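Local coordinates for protein cytosolic malate dehydrogenase (Trichomonas vaginalis, PDB 4UUO) that probably catalyses the NAD-dependent interconversion of malate and oxaloacetate as a cytosolic malate dehydrogenase of the LDH/MDH superfamily, at residues A[76-87]-A[103-114]; A[18-28]-A[244-255]. One frame throughout, in Å; residues are numbered along the deposited sequence.

Contact 1: A[76-87]-A[103-114]; sequences FKGVDVAFLVGS and NGGIFTVQGKAL
The ring of F76 lies against the last turn of the 103-114 helix segment. A113 places its CB over one face of the ring, 3.8 Å from the centroid, in a CH-pi contact. L114 comes to the edge instead: its CD2 is 3.5 Å from CD2 of F76. The side chains of Q110 and F76 cross at about a right angle, CG of Q110 touching CZ of F76 obliquely; the amide and ring planes are 58° apart.

The strand joins this apolar layer through A82 and L84. CB of A82 meets CD2 of L114 at 3.7 Å. L84 runs alongside F107 in the opposite direction and puts CD1 at the edge of the F107 ring, 3.5 Å from CE1. Strand 123-126 adds V124 and V126 to the same layer.

Polar links are few, and no direct hydrogen bond joins the two segments. One water bridges them, donating to G86 O at 2.8 Å and to Q110 OE1 at 2.9 Å. Q110 reaches it with a chain that is extended beyond CG (chi2 -169°). The amide of N103 is held by L99 O and F88 N.

Strand and helix run antiparallel, at 176°. This is the strand-helix half of a beta-alpha-beta unit, completed by strand 123-126, in a Rossmann NAD-binding domain. N103 is a predicted NAD contact.

Contact 2: A[18-28]-A[244-255]; sequences ALTFRIAKGDL and ANAALTCVKDWL
L248 points from its helix into the groove beside L19, R22 and L28. Its CG is anti to the backbone N (chi1 177°), which carries CD1 to 3.6 Å from CB of R22. CD1 of L19 packs on CB of L248 at 3.8 Å. The backbones come nearest at L19 and A244. CB of A244 also meets CB of A18 at 3.7 Å. At the other end CD1 of L28 packs against CG1 of V251, with CD1 of L255 a little further off. This apolar side is the tight one, and F83 of strand 81-84 packs against it.

The other side is polar and holds a water. The guanidinium of R22 has CD2 of L248 over one face. Its NH1 donates to N245 OD1 at 2.9 Å, at 156° and on a lone pair, the two flat groups nearly coplanar. NE of R22 bonds D27 OD2 at 3.1 Å, as part of a salt bridge. The water accepts from NH2 of R22. K25 of the second subunit packs on R22 and D27.

The charge of R22 is probably offset in part by D27, while a neutral amide links it to the other helix. The chemistry implies a largely apolar interdomain seam with a hydrated polar margin near the dimer interface.

In the fold
Contact 1 lies within the NAD-binding domain, whereas contact 2 joins that domain to the C-terminal one. Contact 1 is the more buried, and no other chain touches it. Contact 2 is partly buried and borders the second subunit. The two meet at F83 of strand 81-84. A82 and L84 face helix 96-117 on one side of the sheet, while the F83 ring packs on L19, I23 and V251 on the other. CE1 of F83 is 3.3 Å from CG2 of V251. The chemistry follows position: contact 1 is mainly apolar, with one water bridging the segments, while contact 2 adds a charged arginine, its carboxylate partner and an amide at its margin.

Contact 1: A[76-87]-A[103-114]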
loop_
_atom_site.group_PDB
_atom_site.type_symbol
_atom_site.label_atom_id
_atom_site.label_comp_id
_atom_site.label_asym_id
_atom_site.label_seq_id
_atom_site.Cartn_x
_atom_site.Cartn_y
_atom_site.Cartn_z
ATOM N N PHE A 76 -9.426 -19.691 -8.676
ATOM C CA PHE A 76 -9.549 -20.393 -7.403
ATOM C C PHE A 76 -8.729 -21.674 -7.332
ATOM O O PHE A 76 -8.669 -22.305 -6.278
ATOM C CB PHE A 76 -11.017 -20.729 -7.120
ATOM C CG PHE A 76 -11.817 -19.576 -6.584
ATOM C CD1 PHE A 76 -12.355 -18.631 -7.440
ATOM C CD2 PHE A 76 -12.036 -19.445 -5.224
ATOM C CE1 PHE A 76 -13.095 -17.567 -6.942
ATOM C CE2 PHE A 76 -12.778 -18.392 -4.723
ATOM C CZ PHE A 76 -13.306 -17.450 -5.581
ATOM N N LYS A 77 -8.110 -22.069 -8.442
ATOM C CA LYS A 77 -7.424 -23.359 -8.491
ATOM C C LYS A 77 -6.182 -23.376 -7.600
ATOM O O LYS A 77 -5.340 -22.474 -7.660
ATOM C CB LYS A 77 -7.048 -23.731 -9.934
ATOM C CG LYS A 77 -6.061 -22.787 -10.608
ATOM C CD LYS A 77 -5.750 -23.207 -12.042
ATOM C CE LYS A 77 -4.664 -22.318 -12.649
ATOM N NZ LYS A 77 -4.962 -20.864 -12.494
ATOM N N GLY A 78 -6.106 -24.397 -6.748
ATOM C CA GLY A 78 -4.933 -24.665 -5.935
ATOM C C GLY A 78 -4.536 -23.641 -4.888
ATOM O O GLY A 78 -3.428 -23.718 -4.349
ATOM N N VAL A 79 -5.423 -22.694 -4.581
ATOM C CA VAL A 79 -5.073 -21.615 -3.657
ATOM C C VAL A 79 -5.112 -22.075 -2.197
ATOM O O VAL A 79 -5.887 -22.958 -1.825
ATOM C CB VAL A 79 -5.997 -20.371 -3.829
ATOM C CG1 VAL A 79 -5.843 -19.770 -5.225
ATOM C CG2 VAL A 79 -7.446 -20.720 -3.543
ATOM N N ASP A 80 -4.254 -21.473 -1.378
ATOM C CA ASP A 80 -4.175 -21.799 0.040
ATOM C C ASP A 80 -4.882 -20.741 0.880
ATOM O O ASP A 80 -5.295 -21.006 2.008
ATOM C CB ASP A 80 -2.714 -21.925 0.482
ATOM C CG ASP A 80 -1.964 -23.007 -0.274
ATOM O OD1 ASP A 80 -1.414 -22.708 -1.354
ATOM O OD2 ASP A 80 -1.920 -24.157 0.216
ATOM N N VAL A 81 -5.003 -19.538 0.324
ATOM C CA VAL A 81 -5.651 -18.420 1.005
ATOM C C VAL A 81 -6.538 -17.661 0.027
ATOM O O VAL A 81 -6.112 -17.332 -1.082
ATOM C CB VAL A 81 -4.621 -17.438 1.619
ATOM C CG1 VAL A 81 -5.318 -16.189 2.165
ATOM C CG2 VAL A 81 -3.796 -18.118 2.707
ATOM N N ALA A 82 -7.772 -17.385 0.434
ATOM C CA ALA A 82 -8.684 -16.618 -0.404
ATOM C C ALA A 82 -9.166 -15.369 0.320
ATOM O O ALA A 82 -9.811 -15.450 1.368
ATOM C CB ALA A 82 -9.866 -17.470 -0.830
ATOM N N PHE A 83 -8.833 -14.213 -0.243
ATOM C CA PHE A 83 -9.379 -12.956 0.229
ATOM C C PHE A 83 -10.586 -12.607 -0.627
ATOM O O PHE A 83 -10.450 -12.038 -1.712
ATOM C CB PHE A 83 -8.334 -11.842 0.167
ATOM C CG PHE A 83 -7.191 -12.021 1.126
ATOM C CD1 PHE A 83 -7.334 -11.680 2.463
ATOM C CD2 PHE A 83 -5.968 -12.521 0.692
ATOM C CE1 PHE A 83 -6.281 -11.830 3.349
ATOM C CE2 PHE A 83 -4.909 -12.678 1.577
ATOM C CZ PHE A 83 -5.068 -12.334 2.908
ATOM N N LEU A 84 -11.767 -12.974 -0.151
ATOM C CA LEU A 84 -12.986 -12.653 -0.875
ATOM C C LEU A 84 -13.353 -11.179 -0.646
ATOM O O LEU A 84 -14.208 -10.841 0.180
ATOM C CB LEU A 84 -14.125 -13.585 -0.455
ATOM C CG LEU A 84 -13.886 -15.087 -0.664
ATOM C CD1 LEU A 84 -15.167 -15.889 -0.400
ATOM C CD2 LEU A 84 -13.332 -15.382 -2.062
ATOM N N VAL A 85 -12.683 -10.306 -1.393
ATOM C CA VAL A 85 -12.881 -8.870 -1.266
ATOM C C VAL A 85 -14.065 -8.383 -2.098
ATOM O O VAL A 85 -14.916 -7.632 -1.610
ATOM C CB VAL A 85 -11.617 -8.094 -1.694
ATOM C CG1 VAL A 85 -11.869 -6.606 -1.620
ATOM C CG2 VAL A 85 -10.418 -8.500 -0.841
ATOM N N GLY A 86 -14.108 -8.817 -3.357
ATOM C CA GLY A 86 -15.134 -8.393 -4.297
ATOM C C GLY A 86 -16.536 -8.757 -3.852
ATOM O O GLY A 86 -16.731 -9.736 -3.132
ATOM N N SER A 87 -17.511 -7.964 -4.282
ATOM C CA SER A 87 -18.909 -8.171 -3.915
ATOM C C SER A 87 -19.806 -7.195 -4.674
ATOM O O SER A 87 -19.326 -6.351 -5.430
ATOM C CB SER A 87 -19.110 -8.010 -2.400
ATOM O OG SER A 87 -19.020 -6.654 -1.996
ATOM N N ASN A 103 -25.342 -10.555 -3.765
ATOM C CA ASN A 103 -24.144 -11.118 -3.157
ATOM C C ASN A 103 -24.259 -12.620 -2.973
ATOM O O ASN A 103 -23.256 -13.338 -3.011
ATOM C CB ASN A 103 -23.859 -10.442 -1.820
ATOM C CG ASN A 103 -23.295 -9.052 -1.992
ATOM O OD1 ASN A 103 -22.119 -8.895 -2.299
ATOM N ND2 ASN A 103 -24.136 -8.034 -1.813
ATOM N N GLY A 104 -25.488 -13.088 -2.777
ATOM C CA GLY A 104 -25.757 -14.509 -2.683
ATOM C C GLY A 104 -25.292 -15.252 -3.923
ATOM O O GLY A 104 -24.636 -16.288 -3.822
ATOM N N GLY A 105 -25.622 -14.719 -5.099
ATOM C CA GLY A 105 -25.201 -15.334 -6.344
ATOM C C GLY A 105 -23.693 -15.336 -6.496
ATOM O O GLY A 105 -23.105 -16.335 -6.910
ATOM N N ILE A 106 -23.066 -14.213 -6.157
ATOM C CA ILE A 106 -21.612 -14.111 -6.197
ATOM C C ILE A 106 -20.938 -15.144 -5.294
ATOM O O ILE A 106 -20.037 -15.862 -5.728
ATOM C CB ILE A 106 -21.141 -12.711 -5.780
ATOM C CG1 ILE A 106 -21.629 -11.668 -6.782
ATOM C CG2 ILE A 106 -19.626 -12.665 -5.645
ATOM C CD1 ILE A 106 -21.325 -10.245 -6.375
ATOM N N PHE A 107 -21.385 -15.231 -4.046
ATOM C CA PHE A 107 -20.691 -16.066 -3.073
ATOM C C PHE A 107 -21.106 -17.544 -3.079
ATOM O O PHE A 107 -20.405 -18.386 -2.514
ATOM C CB PHE A 107 -20.861 -15.472 -1.673
ATOM C CG PHE A 107 -19.920 -14.339 -1.393
ATOM C CD1 PHE A 107 -18.655 -14.585 -0.880
ATOM C CD2 PHE A 107 -20.282 -13.033 -1.677
ATOM C CE1 PHE A 107 -17.774 -13.544 -0.639
ATOM C CE2 PHE A 107 -19.406 -11.984 -1.435
ATOM C CZ PHE A 107 -18.150 -12.242 -0.917
ATOM N N THR A 108 -22.224 -17.875 -3.712
ATOM C CA THR A 108 -22.574 -19.284 -3.850
ATOM C C THR A 108 -21.672 -19.875 -4.922
ATOM O O THR A 108 -21.234 -21.023 -4.825
ATOM C CB THR A 108 -24.073 -19.509 -4.202
ATOM O OG1 THR A 108 -24.348 -20.912 -4.246
ATOM C CG2 THR A 108 -24.442 -18.895 -5.543
ATOM N N VAL A 109 -21.377 -19.056 -5.928
ATOM C CA VAL A 109 -20.476 -19.427 -7.008
ATOM C C VAL A 109 -19.047 -19.587 -6.491
ATOM O O VAL A 109 -18.379 -20.579 -6.791
ATOM C CB VAL A 109 -20.516 -18.375 -8.136
ATOM C CG1 VAL A 109 -19.290 -18.485 -9.031
ATOM C CG2 VAL A 109 -21.811 -18.508 -8.936
ATOM N N GLN A 110 -18.596 -18.618 -5.696
ATOM C CA GLN A 110 -17.247 -18.635 -5.136
ATOM C C GLN A 110 -17.087 -19.671 -4.028
ATOM O O GLN A 110 -16.002 -20.228 -3.843
ATOM C CB GLN A 110 -16.874 -17.248 -4.607
ATOM C CG GLN A 110 -16.749 -16.214 -5.708
ATOM C CD GLN A 110 -16.120 -14.923 -5.240
ATOM O OE1 GLN A 110 -15.852 -14.744 -4.054
ATOM N NE2 GLN A 110 -15.876 -14.016 -6.175
ATOM N N GLY A 111 -18.162 -19.919 -3.286
ATOM C CA GLY A 111 -18.150 -20.941 -2.256
ATOM C C GLY A 111 -17.925 -22.305 -2.880
ATOM O O GLY A 111 -17.174 -23.124 -2.355
ATOM N N LYS A 112 -18.570 -22.541 -4.019
ATOM C CA LYS A 112 -18.416 -23.799 -4.736
ATOM C C LYS A 112 -17.110 -23.820 -5.538
ATOM O O LYS A 112 -16.507 -24.875 -5.723
ATOM C CB LYS A 112 -19.615 -24.036 -5.656
ATOM C CG LYS A 112 -19.633 -25.411 -6.299
ATOM C CD LYS A 112 -20.723 -25.516 -7.353
ATOM C CE LYS A 112 -20.431 -26.639 -8.339
ATOM N NZ LYS A 112 -20.138 -27.933 -7.656
ATOM N N ALA A 113 -16.676 -22.653 -6.006
ATOM C CA ALA A 113 -15.394 -22.530 -6.698
ATOM C C ALA A 113 -14.255 -22.977 -5.782
ATOM O O ALA A 113 -13.396 -23.770 -6.176
ATOM C CB ALA A 113 -15.174 -21.097 -7.169
ATOM N N LEU A 114 -14.267 -22.459 -4.555
ATOM C CA LEU A 114 -13.334 -22.884 -3.522
ATOM C C LEU A 114 -13.408 -24.390 -3.325
ATOM O O LEU A 114 -12.396 -25.082 -3.347
ATOM C CB LEU A 114 -13.632 -22.171 -2.204
ATOM C CG LEU A 114 -13.302 -20.681 -2.121
ATOM C CD1 LEU A 114 -14.125 -20.010 -1.027
ATOM C CD2 LEU A 114 -11.807 -20.471 -1.889
HETATM O O HOH W 1 -15.217 -12.034 -3.289
#

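Contact 2: A[18-28]-A[244-255]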
loop_
_atom_site.group_PDB
_atom_site.type_symbol
_atom_site.label_atom_id
_atom_site.label_comp_id
_atom_site.label_asym_id
_atom_site.label_seq_id
_atom_site.Cartn_x
_atom_site.Cartn_y
_atom_site.Cartn_z
ATOM N N ALA A 18 -4.575 -2.468 -2.588
ATOM C CA ALA A 18 -3.737 -2.147 -1.437
ATOM C C ALA A 18 -3.154 -3.416 -0.842
ATOM O O ALA A 18 -2.079 -3.402 -0.235
ATOM C CB ALA A 18 -4.542 -1.388 -0.387
ATOM N N LEU A 19 -3.877 -4.513 -1.038
ATOM C CA LEU A 19 -3.524 -5.797 -0.453
ATOM C C LEU A 19 -2.573 -6.596 -1.339
ATOM O O LEU A 19 -1.710 -7.312 -0.833
ATOM C CB LEU A 19 -4.792 -6.602 -0.184
ATOM C CG LEU A 19 -4.643 -7.914 0.577
ATOM C CD1 LEU A 19 -3.964 -7.675 1.916
ATOM C CD2 LEU A 19 -6.007 -8.575 0.760
ATOM N N THR A 20 -2.733 -6.474 -2.655
ATOM C CA THR A 20 -1.910 -7.232 -3.595
ATOM C C THR A 20 -0.436 -6.983 -3.359
ATOM O O THR A 20 0.358 -7.916 -3.309
ATOM C CB THR A 20 -2.213 -6.879 -5.062
ATOM O OG1 THR A 20 -2.142 -5.462 -5.229
ATOM C CG2 THR A 20 -3.589 -7.349 -5.469
ATOM N N PHE A 21 -0.081 -5.714 -3.193
ATOM C CA PHE A 21 1.319 -5.317 -3.138
ATOM C C PHE A 21 1.968 -5.635 -1.795
ATOM O O PHE A 21 3.178 -5.864 -1.719
ATOM C CB PHE A 21 1.450 -3.829 -3.465
ATOM C CG PHE A 21 1.129 -3.504 -4.896
ATOM C CD1 PHE A 21 2.104 -3.603 -5.877
ATOM C CD2 PHE A 21 -0.155 -3.129 -5.265
ATOM C CE1 PHE A 21 1.809 -3.319 -7.201
ATOM C CE2 PHE A 21 -0.462 -2.843 -6.585
ATOM C CZ PHE A 21 0.522 -2.938 -7.557
ATOM N N ARG A 22 1.166 -5.663 -0.737
ATOM C CA ARG A 22 1.678 -6.086 0.559
ATOM C C ARG A 22 1.983 -7.581 0.551
ATOM O O ARG A 22 3.045 -8.009 1.004
ATOM C CB ARG A 22 0.686 -5.757 1.665
ATOM C CG ARG A 22 0.531 -4.278 1.932
ATOM C CD ARG A 22 -0.027 -4.056 3.323
ATOM N NE ARG A 22 0.944 -4.428 4.346
ATOM C CZ ARG A 22 0.700 -4.412 5.650
ATOM N NH1 ARG A 22 -0.492 -4.045 6.094
ATOM N NH2 ARG A 22 1.646 -4.764 6.510
ATOM N N ILE A 23 1.046 -8.367 0.028
ATOM C CA ILE A 23 1.209 -9.811 -0.062
ATOM C C ILE A 23 2.391 -10.154 -0.961
ATOM O O ILE A 23 3.197 -11.037 -0.648
ATOM C CB ILE A 23 -0.071 -10.484 -0.600
ATOM C CG1 ILE A 23 -1.219 -10.297 0.391
ATOM C CG2 ILE A 23 0.161 -11.967 -0.873
ATOM C CD1 ILE A 23 -2.542 -10.733 -0.155
ATOM N N ALA A 24 2.488 -9.430 -2.071
ATOM C CA ALA A 24 3.534 -9.643 -3.058
ATOM C C ALA A 24 4.919 -9.287 -2.516
ATOM O O ALA A 24 5.917 -9.917 -2.869
ATOM C CB ALA A 24 3.232 -8.834 -4.309
ATOM N N LYS A 25 4.976 -8.266 -1.667
ATOM C CA LYS A 25 6.228 -7.864 -1.040
ATOM C C LYS A 25 6.728 -8.964 -0.099
ATOM O O LYS A 25 7.933 -9.162 0.065
ATOM C CB LYS A 25 6.043 -6.548 -0.280
ATOM C CG LYS A 25 7.328 -5.987 0.283
ATOM C CD LYS A 25 7.061 -5.087 1.471
ATOM C CE LYS A 25 8.348 -4.846 2.243
ATOM N NZ LYS A 25 8.995 -6.135 2.625
ATOM N N GLY A 26 5.786 -9.680 0.511
ATOM C CA GLY A 26 6.108 -10.780 1.398
ATOM C C GLY A 26 5.672 -10.508 2.823
ATOM O O GLY A 26 6.184 -11.117 3.766
ATOM N N ASP A 27 4.718 -9.592 2.977
ATOM C CA ASP A 27 4.268 -9.160 4.298
ATOM C C ASP A 27 3.432 -10.220 5.011
ATOM O O ASP A 27 3.391 -10.265 6.245
ATOM C CB ASP A 27 3.460 -7.860 4.188
ATOM C CG ASP A 27 4.332 -6.649 3.912
ATOM O OD1 ASP A 27 5.527 -6.828 3.591
ATOM O OD2 ASP A 27 3.821 -5.515 4.024
ATOM N N LEU A 28 2.770 -11.069 4.233
ATOM C CA LEU A 28 1.837 -12.039 4.793
ATOM C C LEU A 28 2.510 -13.364 5.148
ATOM O O LEU A 28 2.175 -13.984 6.161
ATOM C CB LEU A 28 0.686 -12.282 3.815
ATOM C CG LEU A 28 -0.346 -13.346 4.186
ATOM C CD1 LEU A 28 -0.980 -13.052 5.541
ATOM C CD2 LEU A 28 -1.406 -13.441 3.099
ATOM N N ALA A 244 -7.073 -3.328 4.187
ATOM C CA ALA A 244 -6.093 -4.241 3.605
ATOM C C ALA A 244 -5.104 -4.710 4.662
ATOM O O ALA A 244 -4.673 -5.863 4.659
ATOM C CB ALA A 244 -5.364 -3.573 2.455
ATOM N N ASN A 245 -4.754 -3.803 5.567
ATOM C CA ASN A 245 -3.925 -4.137 6.711
ATOM C C ASN A 245 -4.663 -5.024 7.700
ATOM O O ASN A 245 -4.074 -5.915 8.312
ATOM C CB ASN A 245 -3.460 -2.867 7.417
ATOM C CG ASN A 245 -2.741 -3.157 8.708
ATOM O OD1 ASN A 245 -1.559 -3.495 8.704
ATOM N ND2 ASN A 245 -3.455 -3.036 9.825
ATOM N N ALA A 246 -5.954 -4.763 7.867
ATOM C CA ALA A 246 -6.764 -5.549 8.784
ATOM C C ALA A 246 -6.836 -6.996 8.313
ATOM O O ALA A 246 -6.620 -7.928 9.096
ATOM C CB ALA A 246 -8.158 -4.957 8.905
ATOM N N ALA A 247 -7.134 -7.171 7.027
ATOM C CA ALA A 247 -7.277 -8.491 6.431
ATOM C C ALA A 247 -5.951 -9.255 6.410
ATOM O O ALA A 247 -5.912 -10.463 6.657
ATOM C CB ALA A 247 -7.830 -8.365 5.034
ATOM N N LEU A 248 -4.869 -8.543 6.111
ATOM C CA LEU A 248 -3.561 -9.163 5.993
ATOM C C LEU A 248 -3.101 -9.714 7.338
ATOM O O LEU A 248 -2.588 -10.830 7.418
ATOM C CB LEU A 248 -2.545 -8.158 5.445
ATOM C CG LEU A 248 -1.098 -8.648 5.341
ATOM C CD1 LEU A 248 -0.478 -8.197 4.025
ATOM C CD2 LEU A 248 -0.268 -8.174 6.531
ATOM N N THR A 249 -3.291 -8.923 8.388
ATOM C CA THR A 249 -2.891 -9.327 9.731
ATOM C C THR A 249 -3.857 -10.362 10.314
ATOM O O THR A 249 -3.452 -11.212 11.106
ATOM C CB THR A 249 -2.796 -8.113 10.687
ATOM O OG1 THR A 249 -4.076 -7.479 10.803
ATOM C CG2 THR A 249 -1.781 -7.104 10.169
ATOM N N CYS A 250 -5.130 -10.290 9.925
ATOM C CA CYS A 250 -6.098 -11.293 10.357
ATOM C C CYS A 250 -5.658 -12.663 9.875
ATOM O O CYS A 250 -5.663 -13.634 10.633
ATOM C CB CYS A 250 -7.503 -10.978 9.837
ATOM S SG CYS A 250 -8.655 -12.391 9.905
ATOM N N VAL A 251 -5.262 -12.725 8.608
ATOM C CA VAL A 251 -4.826 -13.973 8.003
ATOM C C VAL A 251 -3.416 -14.318 8.474
ATOM O O VAL A 251 -3.073 -15.491 8.630
ATOM C CB VAL A 251 -4.889 -13.892 6.469
ATOM C CG1 VAL A 251 -4.215 -15.099 5.829
ATOM C CG2 VAL A 251 -6.349 -13.788 6.018
ATOM N N LYS A 252 -2.614 -13.290 8.728
ATOM C CA LYS A 252 -1.284 -13.473 9.291
ATOM C C LYS A 252 -1.359 -14.310 10.565
ATOM O O LYS A 252 -0.748 -15.379 10.660
ATOM C CB LYS A 252 -0.643 -12.118 9.583
ATOM C CG LYS A 252 0.790 -12.174 10.067
ATOM C CD LYS A 252 1.756 -12.307 8.907
ATOM C CE LYS A 252 3.187 -12.122 9.375
ATOM N NZ LYS A 252 3.352 -10.807 10.052
ATOM N N ASP A 253 -2.131 -13.824 11.533
ATOM C CA ASP A 253 -2.348 -14.541 12.784
ATOM C C ASP A 253 -3.052 -15.869 12.539
ATOM O O ASP A 253 -2.760 -16.866 13.197
ATOM C CB ASP A 253 -3.166 -13.695 13.758
ATOM C CG ASP A 253 -2.504 -12.374 14.083
ATOM O OD1 ASP A 253 -1.273 -12.256 13.888
ATOM O OD2 ASP A 253 -3.217 -11.458 14.544
ATOM N N TRP A 254 -3.985 -15.876 11.591
ATOM C CA TRP A 254 -4.726 -17.087 11.255
ATOM C C TRP A 254 -3.766 -18.198 10.821
ATOM O O TRP A 254 -3.996 -19.377 11.092
ATOM C CB TRP A 254 -5.753 -16.797 10.154
ATOM C CG TRP A 254 -6.840 -17.842 10.010
ATOM C CD1 TRP A 254 -7.041 -18.938 10.802
ATOM C CD2 TRP A 254 -7.873 -17.876 9.011
ATOM N NE1 TRP A 254 -8.130 -19.649 10.358
ATOM C CE2 TRP A 254 -8.657 -19.020 9.261
ATOM C CE3 TRP A 254 -8.210 -17.050 7.933
ATOM C CZ2 TRP A 254 -9.754 -19.362 8.468
ATOM C CZ3 TRP A 254 -9.299 -17.390 7.148
ATOM C CH2 TRP A 254 -10.058 -18.535 7.419
ATOM N N LEU A 255 -2.675 -17.810 10.170
ATOM C CA LEU A 255 -1.705 -18.772 9.663
ATOM C C LEU A 255 -0.628 -19.136 10.683
ATOM O O LEU A 255 -0.192 -20.286 10.741
ATOM C CB LEU A 255 -1.044 -18.233 8.392
ATOM C CG LEU A 255 -1.945 -18.026 7.167
ATOM C CD1 LEU A 255 -1.195 -17.305 6.051
ATOM C CD2 LEU A 255 -2.523 -19.341 6.662
HETATM O O HOH W 2 0.412 -5.018 9.017
#